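Local coordinates for protein tyrosyl-DNA phosphodiesterase 2 (Danio rerio, PDB 4F1H) that belongs to the endonuclease/exonuclease/phosphatase family with a DNase I-like fold of two facing beta sheets, and is modelled here with DNA and magnesium, at residues B[41-44]-B[45-49]; B[53-57]-B[58-62]; B[211-214]-B[215-218]. All blocks are in the same frame, centred on the assembly; numbering follows the deposited sequence.

Contact 1: residues B[41-44]-B[45-49]; sequences QELI and PAYVQ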
# COMPACT_ATOMS: atom_id res chain seq x y z
N GLN B 41 18.23 7.90 12.55
CA GLN B 41 18.46 8.20 11.13
C GLN B 41 18.96 9.62 10.94
O GLN B 41 18.72 10.49 11.77
CB GLN B 41 17.20 7.91 10.27
CG GLN B 41 16.67 6.48 10.46
CD GLN B 41 15.77 6.39 11.70
OE1 GLN B 41 15.02 7.33 12.01
NE2 GLN B 41 15.86 5.29 12.42
N GLU B 42 19.70 9.85 9.84
CA GLU B 42 20.23 11.16 9.50
C GLU B 42 21.18 11.70 10.58
O GLU B 42 21.25 12.91 10.85
CB GLU B 42 19.08 12.12 9.15
CG GLU B 42 19.45 13.11 8.08
CD GLU B 42 18.28 14.00 7.70
OE1 GLU B 42 18.39 15.20 7.99
OE2 GLU B 42 17.28 13.48 7.11
N LEU B 43 21.96 10.78 11.15
CA LEU B 43 23.15 11.20 11.92
C LEU B 43 24.15 11.82 10.95
O LEU B 43 24.19 11.46 9.76
CB LEU B 43 23.80 9.97 12.53
CG LEU B 43 22.96 9.33 13.64
CD1 LEU B 43 23.53 7.97 13.94
CD2 LEU B 43 23.00 10.18 14.84
N ILE B 44 24.96 12.75 11.44
CA ILE B 44 26.17 13.19 10.74
C ILE B 44 27.32 13.01 11.70
O ILE B 44 27.10 12.87 12.92
CB ILE B 44 26.08 14.64 10.24
CG1 ILE B 44 25.93 15.62 11.40
CG2 ILE B 44 24.93 14.81 9.22
CD1 ILE B 44 26.03 17.09 10.95
N PRO B 45 28.56 12.99 11.19
CA PRO B 45 29.67 12.70 12.11
C PRO B 45 29.76 13.63 13.36
O PRO B 45 30.02 13.09 14.44
CB PRO B 45 30.91 12.87 11.22
CG PRO B 45 30.40 12.45 9.85
CD PRO B 45 28.99 13.01 9.78
N ALA B 46 29.52 14.93 13.20
CA ALA B 46 29.55 15.86 14.36
C ALA B 46 28.56 15.42 15.43
O ALA B 46 28.85 15.44 16.62
CB ALA B 46 29.24 17.28 13.92
N TYR B 47 27.38 15.02 14.98
CA TYR B 47 26.32 14.58 15.88
C TYR B 47 26.68 13.28 16.62
O TYR B 47 26.54 13.19 17.84
CB TYR B 47 25.04 14.41 15.05
CG TYR B 47 23.75 14.44 15.85
CD1 TYR B 47 23.37 13.35 16.63
CD2 TYR B 47 22.91 15.54 15.78
CE1 TYR B 47 22.19 13.37 17.35
CE2 TYR B 47 21.70 15.58 16.52
CZ TYR B 47 21.36 14.48 17.26
OH TYR B 47 20.19 14.54 17.96
N VAL B 48 27.15 12.27 15.89
CA VAL B 48 27.43 11.00 16.51
C VAL B 48 28.65 11.14 17.43
O VAL B 48 28.76 10.43 18.42
CB VAL B 48 27.56 9.84 15.48
CG1 VAL B 48 28.95 9.77 14.90
CG2 VAL B 48 27.18 8.52 16.13
N GLN B 49 29.54 12.08 17.09
CA GLN B 49 30.72 12.40 17.90
C GLN B 49 30.22 12.84 19.28
O GLN B 49 30.63 12.29 20.31
CB GLN B 49 31.55 13.51 17.23
CG GLN B 49 32.99 13.63 17.72
CD GLN B 49 33.81 14.73 17.00
OE1 GLN B 49 33.58 15.03 15.82
NE2 GLN B 49 34.76 15.31 17.71

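Contact 2: residues B[53-57]-B[58-62]; sequences KRAVS and YLFFE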
# COMPACT_ATOMS: atom_id res chain seq x y z
N LYS B 53 30.30 10.58 23.17
CA LYS B 53 30.88 11.20 24.38
C LYS B 53 29.93 11.14 25.58
O LYS B 53 30.37 10.92 26.72
CB LYS B 53 31.22 12.67 24.08
CG LYS B 53 32.58 13.16 24.60
CD LYS B 53 32.57 13.48 26.09
CE LYS B 53 33.70 14.46 26.45
NZ LYS B 53 35.00 14.09 25.82
N ARG B 54 28.64 11.35 25.32
CA ARG B 54 27.64 11.46 26.39
C ARG B 54 27.02 10.12 26.75
O ARG B 54 26.92 9.77 27.93
CB ARG B 54 26.53 12.43 25.98
CG ARG B 54 26.80 13.90 26.26
CD ARG B 54 26.47 14.28 27.71
NE ARG B 54 25.07 14.03 28.08
CZ ARG B 54 24.07 14.89 27.90
NH1 ARG B 54 24.29 16.07 27.32
NH2 ARG B 54 22.84 14.57 28.29
N ALA B 55 26.58 9.38 25.73
CA ALA B 55 25.80 8.16 25.95
C ALA B 55 26.68 6.95 26.14
O ALA B 55 26.65 5.98 25.35
CB ALA B 55 24.78 7.95 24.78
N VAL B 56 27.47 6.98 27.22
CA VAL B 56 28.47 5.94 27.42
C VAL B 56 27.89 4.56 27.79
O VAL B 56 28.61 3.56 27.79
CB VAL B 56 29.57 6.38 28.43
CG1 VAL B 56 30.35 7.57 27.86
CG2 VAL B 56 28.95 6.75 29.74
N SER B 57 26.59 4.50 28.07
CA SER B 57 25.93 3.23 28.35
C SER B 57 25.64 2.41 27.08
O SER B 57 25.16 1.28 27.19
CB SER B 57 24.60 3.48 29.04
OG SER B 57 24.83 4.02 30.33
N TYR B 58 25.94 2.99 25.91
CA TYR B 58 25.55 2.38 24.63
C TYR B 58 26.74 1.99 23.76
O TYR B 58 27.75 2.72 23.71
CB TYR B 58 24.62 3.32 23.84
CG TYR B 58 23.27 3.45 24.50
CD1 TYR B 58 23.05 4.43 25.46
CD2 TYR B 58 22.22 2.59 24.17
CE1 TYR B 58 21.79 4.53 26.12
CE2 TYR B 58 20.95 2.71 24.79
CZ TYR B 58 20.77 3.66 25.77
OH TYR B 58 19.51 3.74 26.38
N LEU B 59 26.57 0.86 23.07
CA LEU B 59 27.44 0.41 21.99
C LEU B 59 26.83 0.92 20.68
O LEU B 59 25.63 0.69 20.44
CB LEU B 59 27.47 -1.12 22.01
CG LEU B 59 28.12 -1.83 20.82
CD1 LEU B 59 29.59 -1.41 20.71
CD2 LEU B 59 27.98 -3.37 21.03
N PHE B 60 27.65 1.57 19.83
CA PHE B 60 27.14 2.25 18.62
C PHE B 60 27.54 1.49 17.35
O PHE B 60 28.70 1.07 17.21
CB PHE B 60 27.81 3.62 18.51
CG PHE B 60 27.22 4.68 19.38
CD1 PHE B 60 27.42 4.67 20.75
CD2 PHE B 60 26.50 5.72 18.81
CE1 PHE B 60 26.87 5.66 21.56
CE2 PHE B 60 25.96 6.74 19.62
CZ PHE B 60 26.15 6.69 21.00
N PHE B 61 26.59 1.34 16.41
CA PHE B 61 26.90 0.88 15.05
C PHE B 61 26.40 1.94 14.10
O PHE B 61 25.29 2.42 14.25
CB PHE B 61 26.19 -0.44 14.79
CG PHE B 61 26.76 -1.56 15.60
CD1 PHE B 61 27.88 -2.25 15.15
CD2 PHE B 61 26.26 -1.82 16.88
CE1 PHE B 61 28.47 -3.25 15.94
CE2 PHE B 61 26.84 -2.82 17.68
CZ PHE B 61 27.96 -3.53 17.22
N GLU B 62 27.22 2.29 13.11
CA GLU B 62 26.86 3.37 12.19
C GLU B 62 26.73 2.85 10.76
O GLU B 62 27.48 1.93 10.34
CB GLU B 62 27.92 4.50 12.28
CG GLU B 62 28.01 5.19 13.68
CD GLU B 62 29.29 6.07 13.86
OE1 GLU B 62 29.85 6.07 14.99
OE2 GLU B 62 29.71 6.76 12.90
O HOH W 1 29.62 4.91 24.63

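Contact 3: residues B[211-214]-B[215-218]; sequences RSAK and TAPP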
# COMPACT_ATOMS: atom_id res chain seq x y z
N ARG B 211 8.13 -8.91 13.95
CA ARG B 211 7.84 -10.33 13.67
C ARG B 211 8.28 -11.16 14.87
O ARG B 211 9.34 -10.92 15.47
CB ARG B 211 8.59 -10.79 12.41
CG ARG B 211 8.11 -12.18 11.93
CD ARG B 211 9.23 -12.89 11.20
NE ARG B 211 10.17 -13.46 12.15
CZ ARG B 211 11.27 -14.12 11.82
NH1 ARG B 211 12.04 -14.62 12.77
NH2 ARG B 211 11.61 -14.27 10.55
N SER B 212 7.43 -12.12 15.29
CA SER B 212 7.83 -12.99 16.40
C SER B 212 8.84 -14.04 15.96
O SER B 212 9.08 -14.24 14.77
CB SER B 212 6.62 -13.70 17.01
OG SER B 212 5.63 -12.77 17.40
N ALA B 213 9.41 -14.71 16.95
CA ALA B 213 10.25 -15.90 16.72
C ALA B 213 9.28 -17.07 16.79
O ALA B 213 8.38 -17.06 17.63
CB ALA B 213 11.27 -16.04 17.85
N LYS B 214 9.47 -18.07 15.92
CA LYS B 214 8.74 -19.35 16.02
C LYS B 214 9.07 -20.16 17.29
O LYS B 214 8.26 -20.98 17.74
CB LYS B 214 9.05 -20.24 14.82
CG LYS B 214 8.85 -19.60 13.48
CD LYS B 214 7.39 -19.60 13.09
CE LYS B 214 7.24 -19.23 11.62
NZ LYS B 214 5.82 -19.27 11.14
N THR B 215 10.26 -19.93 17.84
CA THR B 215 10.78 -20.72 18.96
C THR B 215 10.33 -20.21 20.34
O THR B 215 10.72 -20.76 21.37
CB THR B 215 12.32 -20.73 18.92
OG1 THR B 215 12.82 -19.38 19.06
CG2 THR B 215 12.81 -21.32 17.60
N ALA B 216 9.52 -19.16 20.35
CA ALA B 216 9.10 -18.51 21.59
C ALA B 216 7.63 -18.11 21.47
O ALA B 216 7.08 -18.10 20.35
CB ALA B 216 9.98 -17.29 21.85
N PRO B 217 6.96 -17.80 22.59
CA PRO B 217 5.57 -17.33 22.46
C PRO B 217 5.54 -16.01 21.69
O PRO B 217 6.52 -15.26 21.78
CB PRO B 217 5.13 -17.08 23.91
CG PRO B 217 6.09 -17.89 24.75
CD PRO B 217 7.39 -17.87 24.00
N PRO B 218 4.45 -15.71 20.98
CA PRO B 218 4.41 -14.50 20.15
C PRO B 218 4.64 -13.24 20.97
O PRO B 218 4.31 -13.18 22.16
CB PRO B 218 2.99 -14.51 19.56
CG PRO B 218 2.54 -15.95 19.67
CD PRO B 218 3.16 -16.43 20.95
O HOH W 2 8.32 -14.96 19.60

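Contact 1: residues B[41-44]-B[45-49]
Leu43 and Tyr47 cross at about a right angle where the chain leaves strand 37-43 and enters helix 45-54. The touching branch is CD2 of Leu43, which comes obliquely upon the tyrosine ring 3.7 Å from Tyr47 CD1 and a little farther from CE1. Tyr47 holds CG opposite its backbone N (chi1 -159°), a rotation that carries the ring away from Ile44 and into the side of helix 19-33, among Leu19, Ala23 and Leu26. Its CB stays behind and packs 3.9 Å from Ile44 CG1. Ile44 meets it because CG1 sits between its own backbone N and carbonyl carbon (chi1 63°), facing the first turn of the helix; from there CD1 reaches to 4.4 Å from Ala46 CB. The carbonyl of Ile44 opens the helical bonding: Val48 N donates to Ile44 O at 3.0 Å, nearly head-on to the carbonyl, and Gln49 N continues the series to Pro45 O at 2.9 Å. In contrast, the buried amide N of Ile44 has no polar partner in the model. Just upstream, Glu42 and Leu43 both oppose Phe69, and the Glu42 side chain packs against a phosphate of the bound DNA. The arrangement is a G1 beta bulge leading directly into a helix N-terminus, with Ile44 as N-cap residue, at the DNA-facing end of a DNase I-like beta sheet.

Contact 2: residues B[53-57]-B[58-62]
Ala55 O is gripped from two directions, by Tyr58 N at 3.1 Å and by water 1 at 3.2 Å. The first bond closes a type I beta turn from Ala55 to Tyr58, which carries the chain from the end of helix 45-54 into strand 58-62, an outermost strand of its sheet within this chain. It is moderately bent, at 152° at the hydrogen, and the amide approaches from above the carbonyl plane, 42° out of it. Water 1 gives its other proton to Tyr58 O at 3.0 Å, bridging the two ends of the turn. Ala55 is also the centre of an inverse gamma turn, whose bond from Val56 N to Arg54 O is weak. Two aromatic edges also come up to the oxygen: the rings of Tyr58 and Phe60 both present their rims, with Ala55 O close to each ring plane and 3.8 Å from Phe60 CE1. In Tyr58, CG lies opposite the carbonyl carbon (chi1 -69°), which lays the ring back beside the turn, near Ser57 C and CB. Its hydroxyl is hydrogen-bonded to Pro35 O and Arg75 NH1, tying the far end of the ring to other parts of the fold. Phe60 spans from the strand to helix 45-54, touching Val48 and Leu51. The methyl of Ala55 reaches both rings, its CB lying 4.0 Å from Tyr58 CD1 and 4.2 Å from Phe60 CZ.

Contact 3: residues B[211-214]-B[215-218]
Ser212 and Pro218 meet where the two arms of the segment 211-218 come back together. The serine CB points toward the returning arm and lies 3.9 Å from Pro218 CA. From there OG, set opposite the carbonyl carbon and beside its own backbone N (chi1 -55°), comes closer still, 3.5 Å from Pro218 CA, with Pro218 CB at its flank. At this tip OG is hydrogen-bonded to Val219 N, the next residue along the chain, so a small side chain joins one arm to the other. The carbonyl of Ser212 has a different partner: Arg211 NE donates to Ser212 O at 2.9 Å along a bent line of 144°. The outer nitrogens of that guanidinium reach the carbonyl oxygens of Ala141, Pro142 and Ala145, fastening the base of the loop to the chain around strand 145-150. Farther out, a type I beta turn runs from Ala213 to Ala216. Thr215 OG1 lies 3.9 Å from Ala213 CB, and the CB atoms of Ala213 and Ala216 stand 4.4 Å apart, both resting on Gln108. Water 2 sits between the arms, 2.9 Å from Ala213 O and 2.8 Å from Pro217 O, with more acceptors in reach than it has protons to give. This is a surface connection between strands 202-211 and 220-227, passing from one sheet to the other of the DNase I-like two-sheet fold.

Contacts 1 and 2 hold the two ends of helix 45-54, its start and its exit, and they touch through Val48, which packs on Phe60 and Glu62; their centres are about 12 Å apart. Contact 1 is the partly buried one, apolar apart from backbone bonds and lying beside the bound DNA. Contact 2, at the surface, adds aromatic edges and a bridging water, about 17 Å from the nucleic acid at the nearest atoms. Contact 3 stands apart, about 34 Å from contact 1 between centres and on the opposite side of the chain's centre. It too lies at the surface, in a loop that follows the end of strand 202-211, where small side chains, prolines and a water meet between the two sheets.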